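Local coordinates for protein putative transcriptional regulator (TetR/AcrR family) (Acinetobacter sp., PDB 3KNW) that probably binds DNA and regulates transcription as a TetR/AcrR-family regulator, at residues Q17-S22 and H53-K58; F24-R29 and L37-K42; F61-L66 and R129-D134. One frame throughout, in Å; residues are numbered along the deposited sequence.

Contact 1 (Q17-S22 and H53-K58)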
loop_
_atom_site.group_PDB
_atom_site.type_symbol
_atom_site.label_atom_id
_atom_site.label_comp_id
_atom_site.label_asym_id
_atom_site.label_seq_id
_atom_site.Cartn_x
_atom_site.Cartn_y
_atom_site.Cartn_z
ATOM N N GLN A 17 -25.417 -13.429 4.100
ATOM C CA GLN A 17 -24.145 -13.162 4.807
ATOM C C GLN A 17 -23.102 -14.169 4.446
ATOM O O GLN A 17 -21.919 -13.835 4.303
ATOM C CB GLN A 17 -24.290 -13.228 6.336
ATOM C CG GLN A 17 -25.276 -12.229 6.990
ATOM C CD GLN A 17 -24.992 -10.784 6.640
ATOM O OE1 GLN A 17 -23.845 -10.414 6.329
ATOM N NE2 GLN A 17 -26.042 -9.958 6.664
ATOM N N HIS A 18 -23.530 -15.421 4.325
ATOM C CA HIS A 18 -22.603 -16.464 3.894
ATOM C C HIS A 18 -21.990 -16.121 2.550
ATOM O O HIS A 18 -20.779 -16.224 2.375
ATOM C CB HIS A 18 -23.261 -17.837 3.792
ATOM C CG HIS A 18 -22.315 -18.894 3.317
ATOM N ND1 HIS A 18 -21.375 -19.468 4.144
ATOM C CD2 HIS A 18 -22.119 -19.430 2.088
ATOM C CE1 HIS A 18 -20.657 -20.333 3.449
ATOM N NE2 HIS A 18 -21.084 -20.325 2.197
ATOM N N ILE A 19 -22.839 -15.715 1.617
ATOM C CA ILE A 19 -22.381 -15.387 0.276
ATOM C C ILE A 19 -21.369 -14.242 0.310
ATOM O O ILE A 19 -20.318 -14.333 -0.302
ATOM C CB ILE A 19 -23.544 -15.067 -0.656
ATOM C CG1 ILE A 19 -24.475 -16.291 -0.801
ATOM C CG2 ILE A 19 -23.042 -14.688 -2.034
ATOM C CD1 ILE A 19 -25.744 -15.967 -1.395
ATOM N N LEU A 20 -21.681 -13.176 1.021
ATOM C CA LEU A 20 -20.763 -12.050 1.150
ATOM C C LEU A 20 -19.456 -12.514 1.750
ATOM O O LEU A 20 -18.398 -12.177 1.238
ATOM C CB LEU A 20 -21.366 -10.940 2.001
ATOM C CG LEU A 20 -22.466 -10.236 1.229
ATOM C CD1 LEU A 20 -23.423 -9.609 2.205
ATOM C CD2 LEU A 20 -21.910 -9.188 0.259
ATOM N N ASP A 21 -19.519 -13.312 2.820
ATOM C CA ASP A 21 -18.307 -13.806 3.463
ATOM C C ASP A 21 -17.488 -14.747 2.571
ATOM O O ASP A 21 -16.259 -14.623 2.526
ATOM C CB ASP A 21 -18.633 -14.405 4.835
ATOM C CG ASP A 21 -19.156 -13.329 5.831
ATOM O OD1 ASP A 21 -18.796 -12.112 5.652
ATOM O OD2 ASP A 21 -19.923 -13.691 6.774
ATOM N N SER A 22 -18.143 -15.650 1.849
ATOM C CA SER A 22 -17.489 -16.364 0.744
ATOM C C SER A 22 -16.781 -15.390 -0.206
ATOM O O SER A 22 -15.575 -15.519 -0.448
ATOM C CB SER A 22 -18.492 -17.165 -0.079
ATOM O OG SER A 22 -19.046 -18.216 0.678
ATOM N N HIS A 53 -31.070 -14.263 -6.688
ATOM C CA HIS A 53 -32.151 -13.738 -5.848
ATOM C C HIS A 53 -31.685 -12.658 -4.867
ATOM O O HIS A 53 -32.409 -11.718 -4.576
ATOM C CB HIS A 53 -32.882 -14.867 -5.135
ATOM C CG HIS A 53 -33.835 -15.599 -6.028
ATOM N ND1 HIS A 53 -34.471 -14.987 -7.090
ATOM C CD2 HIS A 53 -34.248 -16.888 -6.033
ATOM C CE1 HIS A 53 -35.240 -15.867 -7.707
ATOM N NE2 HIS A 53 -35.124 -17.029 -7.086
ATOM N N TYR A 54 -30.449 -12.789 -4.410
ATOM C CA TYR A 54 -29.834 -11.878 -3.442
ATOM C C TYR A 54 -29.179 -10.660 -4.070
ATOM O O TYR A 54 -29.304 -9.551 -3.561
ATOM C CB TYR A 54 -28.793 -12.646 -2.615
ATOM C CG TYR A 54 -29.460 -13.619 -1.674
ATOM C CD1 TYR A 54 -29.838 -14.901 -2.104
ATOM C CD2 TYR A 54 -29.786 -13.240 -0.378
ATOM C CE1 TYR A 54 -30.501 -15.780 -1.248
ATOM C CE2 TYR A 54 -30.437 -14.108 0.478
ATOM C CZ TYR A 54 -30.794 -15.380 0.048
ATOM O OH TYR A 54 -31.438 -16.237 0.930
ATOM N N PHE A 55 -28.466 -10.866 -5.167
ATOM C CA PHE A 55 -27.742 -9.773 -5.809
ATOM C C PHE A 55 -28.000 -9.752 -7.282
ATOM O O PHE A 55 -27.874 -10.770 -7.939
ATOM C CB PHE A 55 -26.268 -9.965 -5.600
ATOM C CG PHE A 55 -25.910 -10.183 -4.203
ATOM C CD1 PHE A 55 -25.886 -9.136 -3.336
ATOM C CD2 PHE A 55 -25.599 -11.436 -3.756
ATOM C CE1 PHE A 55 -25.540 -9.314 -2.025
ATOM C CE2 PHE A 55 -25.293 -11.652 -2.448
ATOM C CZ PHE A 55 -25.256 -10.576 -1.570
ATOM N N GLU A 56 -28.304 -8.593 -7.836
ATOM C CA GLU A 56 -28.630 -8.561 -9.265
ATOM C C GLU A 56 -27.428 -8.676 -10.234
ATOM O O GLU A 56 -27.598 -9.003 -11.398
ATOM C CB GLU A 56 -29.517 -7.342 -9.579
ATOM C CG GLU A 56 -28.873 -5.963 -9.372
ATOM C CD GLU A 56 -29.826 -4.829 -9.779
ATOM O OE1 GLU A 56 -30.985 -4.835 -9.283
ATOM O OE2 GLU A 56 -29.430 -3.950 -10.599
ATOM N N SER A 57 -26.213 -8.432 -9.769
ATOM C CA SER A 57 -25.031 -8.487 -10.663
ATOM C C SER A 57 -23.761 -8.585 -9.856
ATOM O O SER A 57 -23.786 -8.301 -8.671
ATOM C CB SER A 57 -24.943 -7.227 -11.497
ATOM O OG SER A 57 -24.745 -6.136 -10.634
ATOM N N LYS A 58 -22.674 -8.988 -10.498
ATOM C CA LYS A 58 -21.390 -9.011 -9.858
ATOM C C LYS A 58 -21.116 -7.638 -9.204
ATOM O O LYS A 58 -20.596 -7.569 -8.116
ATOM C CB LYS A 58 -20.262 -9.355 -10.865
ATOM C CG LYS A 58 -18.860 -9.661 -10.204
ATOM C CD LYS A 58 -17.693 -9.587 -11.200
ATOM C CE LYS A 58 -16.346 -9.376 -10.473
ATOM N NZ LYS A 58 -15.245 -8.930 -11.385
#

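Contact 2 (F24-R29 and L37-K42)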
loop_
_atom_site.group_PDB
_atom_site.type_symbol
_atom_site.label_atom_id
_atom_site.label_comp_id
_atom_site.label_asym_id
_atom_site.label_seq_id
_atom_site.Cartn_x
_atom_site.Cartn_y
_atom_site.Cartn_z
ATOM N N PHE A 24 -15.865 -12.335 0.171
ATOM C CA PHE A 24 -14.886 -11.534 0.838
ATOM C C PHE A 24 -13.535 -12.242 0.912
ATOM O O PHE A 24 -12.517 -11.651 0.593
ATOM C CB PHE A 24 -15.346 -11.172 2.250
ATOM C CG PHE A 24 -14.308 -10.427 3.002
ATOM C CD1 PHE A 24 -13.974 -9.144 2.627
ATOM C CD2 PHE A 24 -13.602 -11.026 4.016
ATOM C CE1 PHE A 24 -12.993 -8.458 3.268
ATOM C CE2 PHE A 24 -12.614 -10.334 4.680
ATOM C CZ PHE A 24 -12.306 -9.047 4.296
ATOM N N HIS A 25 -13.544 -13.501 1.329
ATOM C CA HIS A 25 -12.341 -14.308 1.318
ATOM C C HIS A 25 -11.788 -14.360 -0.089
ATOM O O HIS A 25 -10.594 -14.147 -0.298
ATOM C CB HIS A 25 -12.588 -15.725 1.854
ATOM C CG HIS A 25 -12.883 -15.768 3.322
ATOM N ND1 HIS A 25 -11.945 -15.437 4.280
ATOM C CD2 HIS A 25 -14.012 -16.094 4.000
ATOM C CE1 HIS A 25 -12.481 -15.567 5.482
ATOM N NE2 HIS A 25 -13.738 -15.954 5.339
ATOM N N LEU A 26 -12.645 -14.606 -1.064
ATOM C CA LEU A 26 -12.157 -14.712 -2.416
ATOM C C LEU A 26 -11.370 -13.466 -2.747
ATOM O O LEU A 26 -10.261 -13.555 -3.253
ATOM C CB LEU A 26 -13.302 -14.884 -3.401
ATOM C CG LEU A 26 -12.985 -15.428 -4.800
ATOM C CD1 LEU A 26 -12.067 -16.665 -4.793
ATOM C CD2 LEU A 26 -14.317 -15.741 -5.484
ATOM N N VAL A 27 -11.932 -12.306 -2.420
ATOM C CA VAL A 27 -11.344 -11.031 -2.826
ATOM C C VAL A 27 -10.031 -10.701 -2.103
ATOM O O VAL A 27 -9.187 -10.055 -2.680
ATOM C CB VAL A 27 -12.351 -9.846 -2.680
ATOM C CG1 VAL A 27 -11.660 -8.489 -2.945
ATOM C CG2 VAL A 27 -13.527 -10.022 -3.619
ATOM N N LEU A 28 -9.840 -11.127 -0.863
ATOM C CA LEU A 28 -8.531 -10.960 -0.216
ATOM C C LEU A 28 -7.412 -11.681 -0.969
ATOM O O LEU A 28 -6.285 -11.193 -1.008
ATOM C CB LEU A 28 -8.541 -11.504 1.205
ATOM C CG LEU A 28 -9.395 -10.801 2.259
ATOM C CD1 LEU A 28 -10.226 -11.839 3.063
ATOM C CD2 LEU A 28 -8.528 -9.970 3.176
ATOM N N ARG A 29 -7.729 -12.854 -1.519
ATOM C CA ARG A 29 -6.789 -13.667 -2.279
ATOM C C ARG A 29 -6.575 -13.129 -3.682
ATOM O O ARG A 29 -5.439 -13.040 -4.129
ATOM C CB ARG A 29 -7.270 -15.127 -2.408
ATOM C CG ARG A 29 -6.964 -16.050 -1.206
ATOM C CD ARG A 29 -8.228 -16.408 -0.396
ATOM N NE ARG A 29 -8.102 -17.658 0.379
ATOM C CZ ARG A 29 -9.127 -18.428 0.783
ATOM N NH1 ARG A 29 -10.392 -18.126 0.489
ATOM N NH2 ARG A 29 -8.879 -19.535 1.479
ATOM N N LEU A 37 -18.353 -14.678 -11.644
ATOM C CA LEU A 37 -19.322 -15.285 -10.732
ATOM C C LEU A 37 -19.057 -16.771 -10.441
ATOM O O LEU A 37 -19.260 -17.224 -9.325
ATOM C CB LEU A 37 -20.743 -15.102 -11.269
ATOM C CG LEU A 37 -21.243 -13.646 -11.283
ATOM C CD1 LEU A 37 -22.760 -13.641 -11.117
ATOM C CD2 LEU A 37 -20.588 -12.760 -10.177
ATOM N N GLN A 38 -18.603 -17.504 -11.450
ATOM C CA GLN A 38 -18.329 -18.933 -11.347
ATOM C C GLN A 38 -17.457 -19.265 -10.147
ATOM O O GLN A 38 -17.747 -20.203 -9.408
ATOM C CB GLN A 38 -17.644 -19.432 -12.636
ATOM C CG GLN A 38 -17.879 -20.901 -12.996
ATOM C CD GLN A 38 -17.238 -21.282 -14.358
ATOM O OE1 GLN A 38 -16.275 -20.642 -14.797
ATOM N NE2 GLN A 38 -17.780 -22.316 -15.023
ATOM N N GLU A 39 -16.378 -18.520 -9.955
ATOM C CA GLU A 39 -15.512 -18.787 -8.820
ATOM C C GLU A 39 -16.309 -18.434 -7.580
ATOM O O GLU A 39 -16.426 -19.223 -6.648
ATOM C CB GLU A 39 -14.230 -17.953 -8.850
ATOM C CG GLU A 39 -13.402 -18.053 -10.113
ATOM C CD GLU A 39 -12.074 -17.298 -10.004
ATOM O OE1 GLU A 39 -11.461 -17.353 -8.906
ATOM O OE2 GLU A 39 -11.640 -16.675 -11.018
ATOM N N ILE A 40 -16.865 -17.233 -7.595
ATOM C CA ILE A 40 -17.740 -16.795 -6.540
ATOM C C ILE A 40 -18.846 -17.859 -6.192
ATOM O O ILE A 40 -19.019 -18.161 -5.007
ATOM C CB ILE A 40 -18.327 -15.407 -6.883
ATOM C CG1 ILE A 40 -17.216 -14.341 -6.938
ATOM C CG2 ILE A 40 -19.322 -14.994 -5.852
ATOM C CD1 ILE A 40 -17.708 -12.959 -7.325
ATOM N N LEU A 41 -19.548 -18.432 -7.192
ATOM C CA LEU A 41 -20.551 -19.542 -6.960
ATOM C C LEU A 41 -19.899 -20.810 -6.429
ATOM O O LEU A 41 -20.347 -21.394 -5.445
ATOM C CB LEU A 41 -21.315 -19.925 -8.232
ATOM C CG LEU A 41 -22.147 -18.837 -8.925
ATOM C CD1 LEU A 41 -23.100 -19.428 -9.952
ATOM C CD2 LEU A 41 -22.905 -18.004 -7.907
ATOM N N LYS A 42 -18.846 -21.249 -7.098
ATOM C CA LYS A 42 -18.053 -22.371 -6.616
ATOM C C LYS A 42 -17.598 -22.185 -5.144
ATOM O O LYS A 42 -17.672 -23.133 -4.341
ATOM C CB LYS A 42 -16.847 -22.602 -7.549
ATOM C CG LYS A 42 -15.959 -23.829 -7.228
ATOM C CD LYS A 42 -14.465 -23.553 -7.617
ATOM C CE LYS A 42 -13.596 -24.841 -7.826
ATOM N NZ LYS A 42 -12.142 -24.501 -8.197
#

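Contact 3 (F61-L66 and R129-D134)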
loop_
_atom_site.group_PDB
_atom_site.type_symbol
_atom_site.label_atom_id
_atom_site.label_comp_id
_atom_site.label_asym_id
_atom_site.label_seq_id
_atom_site.Cartn_x
_atom_site.Cartn_y
_atom_site.Cartn_z
ATOM N N PHE A 61 -23.147 -6.861 -5.962
ATOM C CA PHE A 61 -22.615 -7.715 -4.942
ATOM C C PHE A 61 -21.320 -7.124 -4.386
ATOM O O PHE A 61 -21.094 -7.124 -3.176
ATOM C CB PHE A 61 -22.371 -9.071 -5.574
ATOM C CG PHE A 61 -21.523 -9.981 -4.761
ATOM C CD1 PHE A 61 -22.004 -10.524 -3.587
ATOM C CD2 PHE A 61 -20.267 -10.343 -5.191
ATOM C CE1 PHE A 61 -21.252 -11.404 -2.863
ATOM C CE2 PHE A 61 -19.501 -11.202 -4.452
ATOM C CZ PHE A 61 -19.989 -11.730 -3.301
ATOM N N GLY A 62 -20.469 -6.646 -5.289
ATOM C CA GLY A 62 -19.244 -5.920 -4.912
ATOM C C GLY A 62 -19.589 -4.717 -4.042
ATOM O O GLY A 62 -19.011 -4.543 -2.991
ATOM N N CYS A 63 -20.571 -3.914 -4.452
ATOM C CA CYS A 63 -20.984 -2.819 -3.610
ATOM C C CYS A 63 -21.450 -3.339 -2.243
ATOM O O CYS A 63 -21.140 -2.730 -1.203
ATOM C CB CYS A 63 -22.067 -1.950 -4.259
ATOM S SG CYS A 63 -21.533 -1.047 -5.708
ATOM N N GLU A 64 -22.184 -4.447 -2.203
ATOM C CA GLU A 64 -22.697 -4.859 -0.891
ATOM C C GLU A 64 -21.600 -5.436 -0.018
ATOM O O GLU A 64 -21.596 -5.261 1.200
ATOM C CB GLU A 64 -23.921 -5.766 -0.995
ATOM C CG GLU A 64 -25.181 -4.986 -1.417
ATOM C CD GLU A 64 -25.494 -3.748 -0.511
ATOM O OE1 GLU A 64 -25.888 -2.650 -1.039
ATOM O OE2 GLU A 64 -25.342 -3.877 0.732
ATOM N N LEU A 65 -20.665 -6.100 -0.662
ATOM C CA LEU A 65 -19.485 -6.637 -0.012
ATOM C C LEU A 65 -18.705 -5.538 0.692
ATOM O O LEU A 65 -18.321 -5.692 1.844
ATOM C CB LEU A 65 -18.608 -7.271 -1.084
ATOM C CG LEU A 65 -17.499 -8.210 -0.705
ATOM C CD1 LEU A 65 -18.085 -9.339 0.102
ATOM C CD2 LEU A 65 -16.835 -8.719 -1.986
ATOM N N LEU A 66 -18.477 -4.410 0.032
ATOM C CA LEU A 66 -17.676 -3.376 0.658
ATOM C C LEU A 66 -18.449 -2.708 1.759
ATOM O O LEU A 66 -17.871 -2.313 2.751
ATOM C CB LEU A 66 -17.174 -2.325 -0.344
ATOM C CG LEU A 66 -16.138 -2.827 -1.367
ATOM C CD1 LEU A 66 -15.912 -1.706 -2.374
ATOM C CD2 LEU A 66 -14.790 -3.370 -0.764
ATOM N N ARG A 129 -15.451 2.502 -5.770
ATOM C CA ARG A 129 -14.359 3.357 -5.368
ATOM C C ARG A 129 -14.797 4.443 -4.385
ATOM O O ARG A 129 -14.117 4.700 -3.408
ATOM C CB ARG A 129 -13.724 4.021 -6.583
ATOM C CG ARG A 129 -12.400 4.679 -6.237
ATOM C CD ARG A 129 -11.950 5.503 -7.395
ATOM N NE ARG A 129 -12.691 6.762 -7.559
ATOM C CZ ARG A 129 -12.648 7.812 -6.715
ATOM N NH1 ARG A 129 -13.361 8.909 -7.003
ATOM N NH2 ARG A 129 -11.914 7.794 -5.580
ATOM N N LEU A 130 -15.899 5.092 -4.684
ATOM C CA LEU A 130 -16.541 6.049 -3.754
ATOM C C LEU A 130 -16.887 5.454 -2.382
ATOM O O LEU A 130 -16.544 6.038 -1.366
ATOM C CB LEU A 130 -17.841 6.568 -4.374
ATOM C CG LEU A 130 -18.413 7.861 -3.792
ATOM C CD1 LEU A 130 -17.369 9.039 -3.721
ATOM C CD2 LEU A 130 -19.678 8.250 -4.633
ATOM N N ILE A 131 -17.532 4.291 -2.354
ATOM C CA ILE A 131 -17.823 3.633 -1.087
ATOM C C ILE A 131 -16.547 3.375 -0.291
ATOM O O ILE A 131 -16.484 3.673 0.904
ATOM C CB ILE A 131 -18.565 2.285 -1.266
ATOM C CG1 ILE A 131 -20.002 2.517 -1.782
ATOM C CG2 ILE A 131 -18.636 1.559 0.045
ATOM C CD1 ILE A 131 -20.648 1.270 -2.337
HETATM N N MSE A 132 -15.516 2.883 -0.966
HETATM C CA MSE A 132 -14.247 2.584 -0.295
HETATM C C MSE A 132 -13.548 3.839 0.217
HETATM O O MSE A 132 -13.106 3.905 1.355
HETATM C CB MSE A 132 -13.322 1.858 -1.252
HETATM C CG MSE A 132 -12.519 0.776 -0.615
HETATM SE SE MSE A 132 -11.433 0.070 -2.055
HETATM C CE MSE A 132 -12.642 0.115 -3.542
ATOM N N ASN A 133 -13.426 4.815 -0.657
ATOM C CA ASN A 133 -12.900 6.135 -0.317
ATOM C C ASN A 133 -13.505 6.762 0.894
ATOM O O ASN A 133 -12.812 7.383 1.665
ATOM C CB ASN A 133 -13.248 7.125 -1.407
ATOM C CG ASN A 133 -12.106 7.463 -2.220
ATOM O OD1 ASN A 133 -11.426 6.566 -2.777
ATOM N ND2 ASN A 133 -11.829 8.769 -2.313
ATOM N N ASP A 134 -14.837 6.695 0.972
ATOM C CA ASP A 134 -15.523 7.280 2.081
ATOM C C ASP A 134 -15.265 6.470 3.356
ATOM O O ASP A 134 -15.063 7.068 4.397
ATOM C CB ASP A 134 -17.003 7.437 1.784
ATOM C CG ASP A 134 -17.299 8.644 0.821
ATOM O OD1 ASP A 134 -16.449 9.606 0.725
ATOM O OD2 ASP A 134 -18.396 8.616 0.171
#

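Contact 1 (Q17-S22 and H53-K58)
I19 and Y54 mark where the backbones run nearest, with their CA atoms 9.0 Å apart. Residues Q17-S22 are a stretch of helix 13-30. Residues H53-K58 cover the end of helix 48-54, the turn after it and the first residue of helix 58-81. The contact belongs to the three-helix DNA-binding domain of TetR-like regulators, and H53-F55 close the predicted helix-turn-helix motif. F55 is the first residue to leave helical geometry. Its CG lies anti to its carbonyl carbon (chi1 -51°), a rotamer that turns the ring toward I19 and L20 on helix 13-30. I19 CG2 lies 3.8 Å from F55 CE2, and the two side chains lie alongside each other, pointing opposite ways. L20 meets F55 at CZ, with CG 4.0 Å and CD2 4.1 Å from it. Rings from F51 and F61 also meet F55, so it sits in an aromatic cluster. The ring of Y54 adds a looser touch, 4.3 Å from Y54 CD1 to I19 CD1. S57 is the N-cap of helix 58-81, its OG bonded to A60 N. Within helix 13-30, H18 O accepts from both S22 N and S22 OG, and the hydroxyl oxygen stands 44° out of the carbonyl plane.

Contact 2 (F24-R29 and L37-K42)
L26 turns its CG anti to the backbone N (chi1 -162°), and this carries the isobutyl group out of helix 13-30 toward helix 37-44. The second torsion, 47° to CD1, leaves CD2 roughly anti to CA. CD2 is therefore held far out from the helix, where it can reach I40. On the other side, I40 holds CG1 anti to its carbonyl carbon and beside its backbone N. That places CG1 where the leucine methyl arrives. L26 CD2 is the atom that does the touching. It lies 3.5 Å from I40 CG1 and 3.6 Å from I40 N, so the methyl packs against both the side chain and the backbone of helix 37-44. The L26 side chain lies roughly perpendicular to that of I40. The same methyl is 4.0 Å from E39 CB. E39 thus joins through the foot of its side chain, and beyond CG the glutamate stretches out to its carboxylate. The contact is apolar and small, with 119 Å² buried in all. One leucine meets two successive residues of the facing helix. The CA atoms of L26 and I40 are 7.2 Å apart, the nearest pair of the two backbones.

The arrangement joins the first helix of the TetR-type DNA-binding domain to the first helix of the predicted helix-turn-helix motif. Helix 58-81 lies beside both: I40 touches F61, while F24 and V27 touch L65. On another side of helix 37-44, L37 and L41 pack on F51 of helix 48-54.

Contact 3 (F61-L66 and R129-D134)
C63 is the first residue of F61-L66 to meet helix 126-153. Its CB lies 4.0 Å from I131 CD1, and its SG is slightly farther from the same methyl, at 4.2 Å. C63 also touches D127 and M128, one turn earlier on helix 126-153. E64 and L65 come next, and L65 faces helix 13-30, where it packs on L20. L66 then returns to the interface and makes two separate contacts. Its CB is 4.2 Å from I131 CG2, and its CD1 is 3.9 Å from M132 CE. M132 is a selenomethionine, whose chain bends at chi3 (-38°) and presents the terminal methyl to L66 as the two side chains cross obliquely.

The two helix segments run almost parallel, 7° apart in direction, with axes 9.9 Å from each other at closest. Helix 58-81 links the DNA-binding domain of the TetR fold to the larger helical C-terminal domain, to which helix 126-153 belongs. I131 spans one turn of helix 58-81, from C63 to L66. M117 of helix 111-119 touches both L66 and M132. R129 forms a salt bridge with E126, and its NH2 is hydrogen-bonded to L182 O of the second subunit.

How the contacts relate
Contacts 1 and 2 hold different parts of the DNA-binding domain to one element, helix 13-30. Contact 1 brings in the end of helix 48-54 and the turn after it, and contact 2 brings in helix 37-44. Both are mostly buried. Contact 3 lies nearer the centre of the chain but is only partly buried, and it joins helix 58-81 to the C-terminal domain. All three are apolar, yet their chemistry differs. Contact 1 rests on an aromatic ring, contact 2 on a single leucine methyl, and contact 3 on methyl and methylene groups, among them those of a cysteine and a selenomethionine. F61 and L65 tie them together, since each touches residues of both contact 1 and contact 2.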